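PDB 7CYX: glycine oxidase from Bacillus cereus ATCC 14579, which probably catalyses the FAD-dependent oxidation of glycine with oxygen and water, giving glyoxylate, hydrogen peroxide and ammonium, for thiamine diphosphate biosynthesis. Local coordinates for residues His313-Gly319 against Leu361-Arg367; Ser17-Phe22 against Phe162-Ala166; Lys188-Val192 against Cys201-Val205; Leu216-His220 against His321-Leu327. One frame throughout, in Å; residues are numbered along the deposited sequence.

Contact 1: His313-Gly319 against Leu361-Arg367; sequences HEAPYMG and LDSLLSR
Met-318 O and Leu-361 N are joined by a water, which donates to Met-318 O over 2.7 Å and accepts from Leu-361 N over 3.0 Å. It ties the start of the helix to the strand backbone. Beside it the Leu-361 methyl CD1 presses on the same carbonyl, 3.2 Å from Met-318 O. One turn on, Leu-364 points at the other segment: its CD1 meets Met-318 CE at 3.9 Å, while Ala-315 CB packs against Leu-364 O and CB. Met-318 reaches this methyl through a chain bent at both outer torsions. The strand residues 317-318 form one edge of the six-stranded mixed sheet of the FAD-binding domain, hydrogen-bonded to strand 327-331, and the C-terminal helix 360-365 lies against that edge. Leu-365 works with both branches. CD2 sits near the carbonyl oxygens of Ala-315 and Pro-316, and CD1 approaches Tyr-317 CD2 obliquely at 3.9 Å. The Tyr-317 ring also stacks on Trp-223, and its hydroxyl is bonded to Gly-224 O. Past the helix end, Arg-367 folds back with a bend at chi2. Its guanidinium lies with one face over His-313 O, and NH1 makes a long salt bridge of 3.5 Å to Glu-314 OE1; the side chains of Glu-314 and Arg-367 cross at about a right angle, the carboxylate and guanidinium planes turned 55° apart. A weak hydrogen bond from Arg-367 NE to Leu-364 O, 3.5 Å, probably helps to orient the guanidinium.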
loop_
_atom_site.group_PDB
_atom_site.type_symbol
_atom_site.label_atom_id
_atom_site.label_comp_id
_atom_site.label_asym_id
_atom_site.label_seq_id
_atom_site.Cartn_x
_atom_site.Cartn_y
_atom_site.Cartn_z
ATOM N N HIS A 313 -18.468 25.622 -15.278
ATOM C CA HIS A 313 -17.887 26.972 -15.090
ATOM C C HIS A 313 -16.361 26.936 -15.177
ATOM O O HIS A 313 -15.754 27.955 -14.863
ATOM C CB HIS A 313 -18.367 27.542 -13.766
ATOM C CG HIS A 313 -19.819 27.859 -13.778
ATOM N ND1 HIS A 313 -20.286 29.135 -13.757
ATOM C CD2 HIS A 313 -20.901 27.074 -13.839
ATOM C CE1 HIS A 313 -21.593 29.119 -13.773
ATOM N NE2 HIS A 313 -21.991 27.869 -13.817
ATOM N N GLU A 314 -15.794 25.777 -15.520
ATOM C CA GLU A 314 -14.337 25.523 -15.704
ATOM C C GLU A 314 -13.517 25.741 -14.428
ATOM O O GLU A 314 -12.328 26.023 -14.524
ATOM C CB GLU A 314 -13.774 26.374 -16.831
ATOM C CG GLU A 314 -14.182 25.900 -18.195
ATOM C CD GLU A 314 -13.435 26.681 -19.248
ATOM O OE1 GLU A 314 -13.593 27.903 -19.280
ATOM O OE2 GLU A 314 -12.681 26.063 -19.996
ATOM N N ALA A 315 -14.147 25.556 -13.282
ATOM C CA ALA A 315 -13.526 25.711 -11.962
ATOM C C ALA A 315 -14.423 24.959 -10.997
ATOM O O ALA A 315 -15.616 25.003 -11.172
ATOM C CB ALA A 315 -13.457 27.165 -11.615
ATOM N N PRO A 316 -13.894 24.288 -9.969
ATOM C CA PRO A 316 -14.740 23.550 -9.064
ATOM C C PRO A 316 -15.658 24.463 -8.250
ATOM O O PRO A 316 -15.300 25.567 -7.966
ATOM C CB PRO A 316 -13.723 22.900 -8.123
ATOM C CG PRO A 316 -12.539 23.812 -8.179
ATOM C CD PRO A 316 -12.488 24.254 -9.616
ATOM N N TYR A 317 -16.836 23.955 -7.923
ATOM C CA TYR A 317 -17.769 24.708 -7.067
ATOM C C TYR A 317 -17.460 24.308 -5.635
ATOM O O TYR A 317 -17.582 23.150 -5.312
ATOM C CB TYR A 317 -19.209 24.345 -7.394
ATOM C CG TYR A 317 -19.539 24.292 -8.858
ATOM C CD1 TYR A 317 -19.392 23.122 -9.561
ATOM C CD2 TYR A 317 -20.020 25.398 -9.530
ATOM C CE1 TYR A 317 -19.709 23.052 -10.898
ATOM C CE2 TYR A 317 -20.333 25.348 -10.873
ATOM C CZ TYR A 317 -20.185 24.163 -11.558
ATOM O OH TYR A 317 -20.495 24.054 -12.873
ATOM N N MET A 318 -16.989 25.257 -4.842
ATOM C CA MET A 318 -16.647 25.028 -3.420
ATOM C C MET A 318 -17.344 26.113 -2.606
ATOM O O MET A 318 -16.837 27.228 -2.570
ATOM C CB MET A 318 -15.140 25.142 -3.227
ATOM C CG MET A 318 -14.356 24.414 -4.273
ATOM S SD MET A 318 -12.951 23.597 -3.553
ATOM C CE MET A 318 -11.667 24.768 -3.963
ATOM N N GLY A 319 -18.461 25.781 -1.971
ATOM C CA GLY A 319 -19.211 26.812 -1.276
ATOM C C GLY A 319 -20.559 26.390 -0.730
ATOM O O GLY A 319 -21.012 25.259 -0.894
ATOM N N LEU A 361 -16.705 30.605 -4.089
ATOM C CA LEU A 361 -17.678 30.653 -5.198
ATOM C C LEU A 361 -17.338 31.820 -6.133
ATOM O O LEU A 361 -17.063 31.620 -7.326
ATOM C CB LEU A 361 -19.095 30.784 -4.624
ATOM C CG LEU A 361 -20.006 29.557 -4.744
ATOM C CD1 LEU A 361 -19.271 28.264 -4.443
ATOM C CD2 LEU A 361 -21.217 29.696 -3.832
ATOM N N ASP A 362 -17.324 33.023 -5.549
ATOM C CA ASP A 362 -17.032 34.284 -6.219
ATOM C C ASP A 362 -15.666 34.222 -6.908
ATOM O O ASP A 362 -15.536 34.513 -8.089
ATOM C CB ASP A 362 -17.045 35.442 -5.216
ATOM C CG ASP A 362 -17.831 36.654 -5.690
ATOM O OD1 ASP A 362 -17.693 37.021 -6.885
ATOM O OD2 ASP A 362 -18.589 37.217 -4.861
ATOM N N SER A 363 -14.643 33.844 -6.143
ATOM C CA SER A 363 -13.273 33.919 -6.597
ATOM C C SER A 363 -13.025 32.991 -7.798
ATOM O O SER A 363 -12.297 33.346 -8.720
ATOM C CB SER A 363 -12.331 33.609 -5.456
ATOM O OG SER A 363 -11.010 33.375 -5.935
ATOM N N LEU A 364 -13.572 31.772 -7.756
ATOM C CA LEU A 364 -13.215 30.736 -8.750
ATOM C C LEU A 364 -14.172 30.761 -9.966
ATOM O O LEU A 364 -13.745 30.480 -11.080
ATOM C CB LEU A 364 -13.176 29.360 -8.067
ATOM C CG LEU A 364 -12.164 29.193 -6.927
ATOM C CD1 LEU A 364 -12.258 27.795 -6.342
ATOM C CD2 LEU A 364 -10.728 29.471 -7.380
ATOM N N LEU A 365 -15.443 31.135 -9.782
ATOM C CA LEU A 365 -16.433 30.965 -10.863
ATOM C C LEU A 365 -16.573 32.222 -11.763
ATOM O O LEU A 365 -16.927 32.079 -12.944
ATOM C CB LEU A 365 -17.756 30.521 -10.233
ATOM C CG LEU A 365 -17.646 29.327 -9.282
ATOM C CD1 LEU A 365 -18.976 29.013 -8.631
ATOM C CD2 LEU A 365 -17.105 28.105 -9.998
ATOM N N SER A 366 -16.262 33.429 -11.269
ATOM C CA SER A 366 -16.294 34.652 -12.128
ATOM C C SER A 366 -14.959 34.864 -12.838
ATOM O O SER A 366 -13.906 34.833 -12.232
ATOM C CB SER A 366 -16.681 35.913 -11.391
ATOM O OG SER A 366 -16.345 35.852 -10.023
ATOM N N ARG A 367 -15.053 35.117 -14.140
ATOM C CA ARG A 367 -13.943 35.518 -14.963
ATOM C C ARG A 367 -14.351 36.785 -15.726
ATOM O O ARG A 367 -15.322 36.786 -16.463
ATOM C CB ARG A 367 -13.547 34.368 -15.894
ATOM C CG ARG A 367 -12.922 33.178 -15.180
ATOM C CD ARG A 367 -13.869 32.019 -14.891
ATOM N NE ARG A 367 -13.143 30.808 -14.508
ATOM C CZ ARG A 367 -12.507 30.001 -15.359
ATOM N NH1 ARG A 367 -12.739 30.085 -16.660
ATOM N NH2 ARG A 367 -11.625 29.126 -14.909
HETATM O O HOH W 1 -17.478 29.560 -1.334
#

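Contact 2: Ser17-Phe22 against Phe162-Ala166; sequences SSVAHF and FAHSA
The Phe-162 ring lies with one face against helix 14-25: Ser-18 CA sits 3.6 Å from the ring centroid, 11° off the normal, in a CH-pi contact. His-21 CB comes to Phe-162 CD1 at 3.3 Å, and the two rings meet obliquely, planes 53° apart. Phe-22 has His-21 CD2 over the centre of one face and Ser-18 OG at its edge; its CE2 touches Phe-162 CE1 at 4.0 Å. Phe-162 is thus a knob in a hole lined by Ser-17, Ser-18, His-21 and Phe-22. At the edge of the imidazole, near its plane, His-21 ND1 and Ser-165 OG share a hydrogen bond of 2.8 Å. His-21 CG stands opposite the backbone N (chi1 164°), which carries the ring across Phe-162 to that hydroxyl. Lys-83 NZ is a second partner of Ser-165 OG and probably helps to position the hydroxyl that His-21 meets. Small residues allow the close packing: Ala-20 CB touches Ala-166 CB at 3.8 Å, and the axes of 17-22 and 162-166 come within 7.7 Å. Ser-17 OG is bonded to Gly-13 O and Ser-18 OG to Ser-341 O, so both hydroxyls serve neighbouring parts of the fold. Helix 14-25 follows a glycine-rich turn consistent with the GxGxxG motif of Rossmann-type dinucleotide-binding folds, and helix 155-168 packs along it, with Phe-162 close to the FAD-binding Val-14.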
loop_
_atom_site.group_PDB
_atom_site.type_symbol
_atom_site.label_atom_id
_atom_site.label_comp_id
_atom_site.label_asym_id
_atom_site.label_seq_id
_atom_site.Cartn_x
_atom_site.Cartn_y
_atom_site.Cartn_z
ATOM N N SER A 17 -14.055 12.234 0.719
ATOM C CA SER A 17 -13.278 11.617 1.777
ATOM C C SER A 17 -12.393 12.684 2.441
ATOM O O SER A 17 -12.253 12.673 3.666
ATOM C CB SER A 17 -12.490 10.439 1.284
ATOM O OG SER A 17 -13.354 9.412 0.792
ATOM N N SER A 18 -11.839 13.627 1.662
ATOM C CA SER A 18 -11.001 14.680 2.264
ATOM C C SER A 18 -11.858 15.522 3.208
ATOM O O SER A 18 -11.487 15.766 4.333
ATOM C CB SER A 18 -10.326 15.549 1.240
ATOM O OG SER A 18 -9.671 16.662 1.839
ATOM N N VAL A 19 -13.037 15.923 2.731
ATOM C CA VAL A 19 -13.972 16.682 3.545
ATOM C C VAL A 19 -14.300 15.868 4.812
ATOM O O VAL A 19 -14.285 16.387 5.914
ATOM C CB VAL A 19 -15.222 17.051 2.716
ATOM C CG1 VAL A 19 -16.308 17.686 3.561
ATOM C CG2 VAL A 19 -14.876 17.980 1.550
ATOM N N ALA A 20 -14.589 14.573 4.649
ATOM C CA ALA A 20 -14.911 13.709 5.771
ATOM C C ALA A 20 -13.774 13.768 6.801
ATOM O O ALA A 20 -14.021 13.927 7.959
ATOM C CB ALA A 20 -15.161 12.301 5.289
ATOM N N HIS A 21 -12.523 13.665 6.336
ATOM C CA HIS A 21 -11.350 13.645 7.205
ATOM C C HIS A 21 -11.299 14.889 8.096
ATOM O O HIS A 21 -11.214 14.753 9.285
ATOM C CB HIS A 21 -10.055 13.550 6.399
ATOM C CG HIS A 21 -8.835 13.911 7.185
ATOM N ND1 HIS A 21 -8.259 13.045 8.092
ATOM C CD2 HIS A 21 -8.104 15.045 7.233
ATOM C CE1 HIS A 21 -7.212 13.625 8.654
ATOM N NE2 HIS A 21 -7.094 14.856 8.141
ATOM N N PHE A 22 -11.295 16.083 7.489
ATOM C CA PHE A 22 -11.084 17.341 8.207
ATOM C C PHE A 22 -12.223 17.628 9.195
ATOM O O PHE A 22 -11.941 18.117 10.287
ATOM C CB PHE A 22 -10.883 18.508 7.238
ATOM C CG PHE A 22 -9.549 18.482 6.548
ATOM C CD1 PHE A 22 -8.410 18.962 7.183
ATOM C CD2 PHE A 22 -9.414 17.913 5.289
ATOM C CE1 PHE A 22 -7.175 18.912 6.554
ATOM C CE2 PHE A 22 -8.173 17.844 4.670
ATOM C CZ PHE A 22 -7.058 18.359 5.293
ATOM N N PHE A 162 -7.892 9.078 3.814
ATOM C CA PHE A 162 -8.850 10.078 4.258
ATOM C C PHE A 162 -10.081 9.394 4.861
ATOM O O PHE A 162 -10.514 9.748 5.958
ATOM C CB PHE A 162 -9.315 10.969 3.103
ATOM C CG PHE A 162 -8.452 12.162 2.793
ATOM C CD1 PHE A 162 -8.032 13.025 3.789
ATOM C CD2 PHE A 162 -8.095 12.454 1.489
ATOM C CE1 PHE A 162 -7.255 14.138 3.498
ATOM C CE2 PHE A 162 -7.316 13.565 1.195
ATOM C CZ PHE A 162 -6.884 14.401 2.200
ATOM N N ALA A 163 -10.640 8.415 4.141
ATOM C CA ALA A 163 -11.947 7.831 4.510
ATOM C C ALA A 163 -11.855 7.026 5.819
ATOM O O ALA A 163 -12.707 7.150 6.694
ATOM C CB ALA A 163 -12.485 7.002 3.377
ATOM N N HIS A 164 -10.809 6.224 5.979
ATOM C CA HIS A 164 -10.628 5.424 7.215
ATOM C C HIS A 164 -10.238 6.315 8.409
ATOM O O HIS A 164 -10.575 5.993 9.559
ATOM C CB HIS A 164 -9.555 4.360 7.021
ATOM C CG HIS A 164 -9.882 3.324 6.006
ATOM N ND1 HIS A 164 -10.993 2.518 6.109
ATOM C CD2 HIS A 164 -9.204 2.925 4.906
ATOM C CE1 HIS A 164 -11.007 1.687 5.088
ATOM N NE2 HIS A 164 -9.898 1.896 4.349
ATOM N N SER A 165 -9.481 7.388 8.134
ATOM C CA SER A 165 -9.179 8.414 9.117
ATOM C C SER A 165 -10.487 8.953 9.698
ATOM O O SER A 165 -10.643 9.041 10.914
ATOM C CB SER A 165 -8.364 9.524 8.502
ATOM O OG SER A 165 -8.213 10.623 9.395
ATOM N N ALA A 166 -11.409 9.310 8.794
ATOM C CA ALA A 166 -12.716 9.824 9.124
ATOM C C ALA A 166 -13.461 8.819 9.997
ATOM O O ALA A 166 -14.072 9.210 10.986
ATOM C CB ALA A 166 -13.509 10.118 7.876
#

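Contact 3: Lys188-Val192 against Cys201-Val205; sequences KVTGV and CEKVV
Thr-190 O, which takes a weak hydrogen bond from Cys-201 N at 3.3 Å, belongs to a classic beta bulge: Thr-190 and Gly-191 both face Arg-183 on the neighbouring strand. The same oxygen also accepts from Arg-183 NH2, so two donors share it. At the bulge Cys-201 also turns its sulfur to the strand. With chi1 at 65°, SG stands between its own backbone N and carbonyl carbon and comes to rest 3.7 Å from Gly-191 CA. Beyond Cys-201 the chain turns a corner at Glu-202; residues 203-205 then run at 54° to residues 189-192, their axes 7.0 Å apart at closest. Side chains fill the angle so formed. Val-189 sends in CG1, the branch opposite its backbone N, which meets Val-204 CG2 at 3.7 Å and Cys-201 SG at 4.1 Å. Val-204 CG2 also touches Val-192 CG2 at 4.2 Å, so that one methyl serves two valines of the facing strand, each pair of side chains crossing at about a right angle. The backbones pair little here, and apolar packing of the three valines and the sulfur does most of the joining. Strands 179-184, 189-194 and 197-201 form the antiparallel meander that carries the chain from strand 172-174 to strand 203-206, as in the crossover of many FAD-binding Rossmann-type domains. Leu-327 of strand 327-331 and Ile-182 of strand 179-184 pack on Val-189, Ala-8 of strand 5-10 on Cys-201, and Val-192 touches both Ile-10 and the FAD-binding Val-179. Lys-203 and Val-205 pack on Ile-352 of helix 341-352.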
loop_
_atom_site.group_PDB
_atom_site.type_symbol
_atom_site.label_atom_id
_atom_site.label_comp_id
_atom_site.label_asym_id
_atom_site.label_seq_id
_atom_site.Cartn_x
_atom_site.Cartn_y
_atom_site.Cartn_z
ATOM N N LYS A 188 -34.430 24.540 4.682
ATOM C CA LYS A 188 -33.293 24.003 5.465
ATOM C C LYS A 188 -33.066 22.543 5.076
ATOM O O LYS A 188 -34.032 21.858 4.745
ATOM C CB LYS A 188 -33.559 24.113 6.964
ATOM C CG LYS A 188 -33.125 25.427 7.588
ATOM C CD LYS A 188 -32.766 25.317 9.052
ATOM C CE LYS A 188 -31.383 25.853 9.361
ATOM N NZ LYS A 188 -31.324 27.329 9.268
ATOM N N VAL A 189 -31.812 22.111 5.102
ATOM C CA VAL A 189 -31.458 20.699 4.801
ATOM C C VAL A 189 -31.806 19.871 6.035
ATOM O O VAL A 189 -31.251 20.149 7.072
ATOM C CB VAL A 189 -29.958 20.593 4.484
ATOM C CG1 VAL A 189 -29.430 19.194 4.731
ATOM C CG2 VAL A 189 -29.642 21.063 3.078
ATOM N N THR A 190 -32.690 18.887 5.916
ATOM C CA THR A 190 -33.051 18.084 7.107
ATOM C C THR A 190 -32.598 16.642 6.925
ATOM O O THR A 190 -32.691 15.881 7.878
ATOM C CB THR A 190 -34.556 18.071 7.347
ATOM O OG1 THR A 190 -35.090 17.636 6.106
ATOM C CG2 THR A 190 -35.095 19.433 7.709
ATOM N N GLY A 191 -32.135 16.301 5.733
ATOM C CA GLY A 191 -31.667 14.931 5.506
ATOM C C GLY A 191 -31.312 14.689 4.061
ATOM O O GLY A 191 -31.180 15.653 3.311
ATOM N N VAL A 192 -31.198 13.420 3.697
ATOM C CA VAL A 192 -30.817 13.035 2.317
ATOM C C VAL A 192 -31.618 11.786 1.958
ATOM O O VAL A 192 -31.763 10.939 2.817
ATOM C CB VAL A 192 -29.301 12.823 2.267
ATOM C CG1 VAL A 192 -28.932 11.363 2.288
ATOM C CG2 VAL A 192 -28.678 13.533 1.091
ATOM N N CYS A 201 -29.705 14.525 8.488
ATOM C CA CYS A 201 -28.549 15.365 8.684
ATOM C C CYS A 201 -28.978 16.831 8.679
ATOM O O CYS A 201 -30.106 17.131 8.310
ATOM C CB CYS A 201 -27.504 15.089 7.612
ATOM S SG CYS A 201 -28.056 15.541 5.953
ATOM N N GLU A 202 -28.068 17.713 9.106
ATOM C CA GLU A 202 -28.326 19.161 9.220
ATOM C C GLU A 202 -27.564 19.931 8.131
ATOM O O GLU A 202 -27.857 21.099 7.869
ATOM C CB GLU A 202 -27.915 19.683 10.606
ATOM C CG GLU A 202 -28.967 19.469 11.696
ATOM C CD GLU A 202 -28.721 20.221 12.999
ATOM O OE1 GLU A 202 -28.795 21.471 12.974
ATOM O OE2 GLU A 202 -28.435 19.558 14.034
ATOM N N LYS A 203 -26.533 19.301 7.569
ATOM C CA LYS A 203 -25.764 19.871 6.487
ATOM C C LYS A 203 -25.487 18.760 5.477
ATOM O O LYS A 203 -25.412 17.584 5.842
ATOM C CB LYS A 203 -24.451 20.492 6.975
ATOM C CG LYS A 203 -24.577 21.639 7.970
ATOM C CD LYS A 203 -23.234 22.285 8.271
ATOM C CE LYS A 203 -23.199 23.115 9.538
ATOM N NZ LYS A 203 -24.435 23.912 9.720
ATOM N N VAL A 204 -25.352 19.156 4.212
ATOM C CA VAL A 204 -25.032 18.266 3.134
ATOM C C VAL A 204 -23.852 18.861 2.379
ATOM O O VAL A 204 -23.793 20.077 2.245
ATOM C CB VAL A 204 -26.230 18.074 2.193
ATOM C CG1 VAL A 204 -25.792 17.686 0.794
ATOM C CG2 VAL A 204 -27.188 17.038 2.743
ATOM N N VAL A 205 -22.958 17.993 1.891
ATOM C CA VAL A 205 -21.958 18.360 0.912
ATOM C C VAL A 205 -22.067 17.452 -0.323
ATOM O O VAL A 205 -21.988 16.218 -0.228
ATOM C CB VAL A 205 -20.541 18.303 1.493
ATOM C CG1 VAL A 205 -19.550 18.883 0.502
ATOM C CG2 VAL A 205 -20.454 19.011 2.839
#

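Contact 4: Leu216-His220 against His321-Leu327; sequences LSYFH and HEEIKGL
His-321 NE2 donates to Tyr-218 O over 2.8 Å, with an N-H...O angle of 154°. The oxygen lies in the imidazole plane, but the donor approaches the carbonyl from above, 55° out of its plane. The backbone N and CG of His-321 lie on opposite sides of its CA-CB bond (chi1 -163°), and this swings the ring across to the turn at Tyr-218. The other nitrogen, ND1, receives the backbone N-H of Glu-323 at 3.2 Å, also in the ring plane. Two in-plane bonds at its two nitrogens therefore fix the rotation of the ring. The side chains of Phe-219 and His-321 run antiparallel past one another: His-321 CD2 sits over the centre of one Phe-219 face, while the planes stay oblique and the centroids are 4.8 Å apart. Further out on the ring, Phe-219 CE2 comes to 3.4 Å from His-321 CA. The Trp-223 ring runs nearly parallel to Phe-219. Leu-327 fits beside these rings through an unusual second torsion, which puts CD1 snugly at 3.4 Å from Phe-219 CE1 and at 4.0 Å from Tyr-218 CB. Ile-324 lays its CG1 on a face of the His-321 ring. The loop itself is closed by His-321 N to Leu-327 O, 2.9 Å, and by a type II turn from Ile-324 to Leu-327, where Gly-326 has positive phi. With NE2 donating and ND1 accepting, His-321 is probably neutral and carries its proton on NE2; a second proton at ND1 would probably cost the bond from Glu-323 N.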
loop_
_atom_site.group_PDB
_atom_site.type_symbol
_atom_site.label_atom_id
_atom_site.label_comp_id
_atom_site.label_asym_id
_atom_site.label_seq_id
_atom_site.Cartn_x
_atom_site.Cartn_y
_atom_site.Cartn_z
ATOM N N LEU A 216 -26.685 19.741 -8.112
ATOM C CA LEU A 216 -26.198 21.136 -8.221
ATOM C C LEU A 216 -27.314 22.064 -8.718
ATOM O O LEU A 216 -27.125 23.275 -8.634
ATOM C CB LEU A 216 -25.004 21.162 -9.172
ATOM C CG LEU A 216 -23.701 20.613 -8.614
ATOM C CD1 LEU A 216 -22.617 20.673 -9.663
ATOM C CD2 LEU A 216 -23.278 21.396 -7.395
ATOM N N SER A 217 -28.442 21.504 -9.173
ATOM C CA SER A 217 -29.660 22.208 -9.641
ATOM C C SER A 217 -30.223 23.091 -8.530
ATOM O O SER A 217 -30.694 24.173 -8.842
ATOM C CB SER A 217 -30.678 21.231 -10.100
ATOM O OG SER A 217 -30.402 20.866 -11.428
ATOM N N TYR A 218 -30.123 22.665 -7.268
ATOM C CA TYR A 218 -30.558 23.493 -6.118
ATOM C C TYR A 218 -29.842 24.846 -6.179
ATOM O O TYR A 218 -30.489 25.838 -5.915
ATOM C CB TYR A 218 -30.403 22.736 -4.799
ATOM C CG TYR A 218 -31.373 21.595 -4.645
ATOM C CD1 TYR A 218 -32.691 21.807 -4.292
ATOM C CD2 TYR A 218 -30.976 20.294 -4.881
ATOM C CE1 TYR A 218 -33.585 20.760 -4.167
ATOM C CE2 TYR A 218 -31.855 19.237 -4.758
ATOM C CZ TYR A 218 -33.163 19.470 -4.405
ATOM O OH TYR A 218 -34.014 18.419 -4.298
ATOM N N PHE A 219 -28.546 24.875 -6.478
ATOM C CA PHE A 219 -27.834 26.157 -6.670
ATOM C C PHE A 219 -28.354 26.835 -7.939
ATOM O O PHE A 219 -28.860 27.941 -7.823
ATOM C CB PHE A 219 -26.335 25.911 -6.779
ATOM C CG PHE A 219 -25.689 25.563 -5.470
ATOM C CD1 PHE A 219 -25.710 24.269 -4.999
ATOM C CD2 PHE A 219 -25.083 26.535 -4.703
ATOM C CE1 PHE A 219 -25.115 23.950 -3.795
ATOM C CE2 PHE A 219 -24.479 26.212 -3.507
ATOM C CZ PHE A 219 -24.509 24.923 -3.051
ATOM N N HIS A 220 -28.210 26.176 -9.091
ATOM C CA HIS A 220 -28.661 26.706 -10.407
ATOM C C HIS A 220 -28.621 25.617 -11.485
ATOM O O HIS A 220 -27.711 24.803 -11.474
ATOM C CB HIS A 220 -27.815 27.898 -10.852
ATOM C CG HIS A 220 -28.453 28.695 -11.931
ATOM N ND1 HIS A 220 -28.174 28.487 -13.250
ATOM C CD2 HIS A 220 -29.367 29.677 -11.894
ATOM C CE1 HIS A 220 -28.875 29.309 -13.983
ATOM N NE2 HIS A 220 -29.607 30.045 -13.179
ATOM N N HIS A 321 -24.710 27.353 -0.321
ATOM C CA HIS A 321 -25.880 27.929 -0.993
ATOM C C HIS A 321 -26.306 29.174 -0.215
ATOM O O HIS A 321 -26.361 29.148 1.025
ATOM C CB HIS A 321 -27.005 26.886 -1.062
ATOM C CG HIS A 321 -28.098 27.173 -2.038
ATOM N ND1 HIS A 321 -28.967 28.229 -1.886
ATOM C CD2 HIS A 321 -28.509 26.506 -3.138
ATOM C CE1 HIS A 321 -29.845 28.224 -2.870
ATOM N NE2 HIS A 321 -29.586 27.176 -3.648
ATOM N N GLU A 322 -26.623 30.247 -0.944
ATOM C CA GLU A 322 -26.832 31.569 -0.338
ATOM C C GLU A 322 -28.147 31.601 0.463
ATOM O O GLU A 322 -28.281 32.367 1.401
ATOM C CB GLU A 322 -26.780 32.655 -1.420
ATOM C CG GLU A 322 -26.168 33.959 -0.929
ATOM C CD GLU A 322 -24.685 33.896 -0.584
ATOM O OE1 GLU A 322 -23.858 34.048 -1.506
ATOM O OE2 GLU A 322 -24.353 33.683 0.606
ATOM N N GLU A 323 -29.111 30.754 0.092
ATOM C CA GLU A 323 -30.454 30.787 0.664
ATOM C C GLU A 323 -30.668 29.539 1.526
ATOM O O GLU A 323 -30.881 29.661 2.725
ATOM C CB GLU A 323 -31.483 30.917 -0.463
ATOM C CG GLU A 323 -32.900 31.230 -0.005
ATOM C CD GLU A 323 -33.912 31.371 -1.137
ATOM O OE1 GLU A 323 -35.069 31.760 -0.853
ATOM O OE2 GLU A 323 -33.541 31.085 -2.305
ATOM N N ILE A 324 -30.573 28.354 0.905
ATOM C CA ILE A 324 -30.825 27.065 1.564
ATOM C C ILE A 324 -29.666 26.780 2.521
ATOM O O ILE A 324 -28.529 26.605 2.087
ATOM C CB ILE A 324 -30.992 25.928 0.543
ATOM C CG1 ILE A 324 -31.985 26.302 -0.563
ATOM C CG2 ILE A 324 -31.377 24.641 1.268
ATOM C CD1 ILE A 324 -32.095 25.300 -1.689
ATOM N N LYS A 325 -29.971 26.753 3.822
ATOM C CA LYS A 325 -28.936 26.709 4.842
ATOM C C LYS A 325 -28.494 25.254 5.020
ATOM O O LYS A 325 -29.326 24.340 5.072
ATOM C CB LYS A 325 -29.426 27.325 6.157
ATOM C CG LYS A 325 -28.395 27.347 7.284
ATOM C CD LYS A 325 -27.176 28.223 7.014
ATOM C CE LYS A 325 -26.052 28.004 8.008
ATOM N NZ LYS A 325 -25.363 26.711 7.781
ATOM N N GLY A 326 -27.174 25.073 5.063
ATOM C CA GLY A 326 -26.542 23.786 5.283
ATOM C C GLY A 326 -26.281 23.016 3.997
ATOM O O GLY A 326 -25.873 21.851 4.066
ATOM N N LEU A 327 -26.519 23.644 2.834
ATOM C CA LEU A 327 -26.325 22.979 1.547
ATOM C C LEU A 327 -25.010 23.489 0.939
ATOM O O LEU A 327 -24.858 24.675 0.645
ATOM C CB LEU A 327 -27.549 23.265 0.670
ATOM C CG LEU A 327 -27.855 22.339 -0.517
ATOM C CD1 LEU A 327 -27.700 23.085 -1.829
ATOM C CD2 LEU A 327 -27.021 21.068 -0.522
#

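In the fold
Along the chain contact 2 closes first, then contact 3, while the segments of contacts 1 and 4 alternate. Contacts 1 and 3 both reach the six-stranded sheet of the FAD-binding domain, through its edge strand 317-318 and through strand 203-206, centres about 22 Å apart. Contact 4 touches both: Leu-216 and Phe-219 pack on Tyr-317 and Gly-319, and Val-204 N probably hydrogen-bonds to Gly-326 O, with centres of contacts 3 and 4 about 11 Å apart. Contact 2 packs helix 14-25 on helix 155-168, its centre about 23 Å from those of contacts 1 and 4 and 18 Å from that of contact 3. Together they tie nucleotide-binding helix, meander and C-terminal helix into that domain.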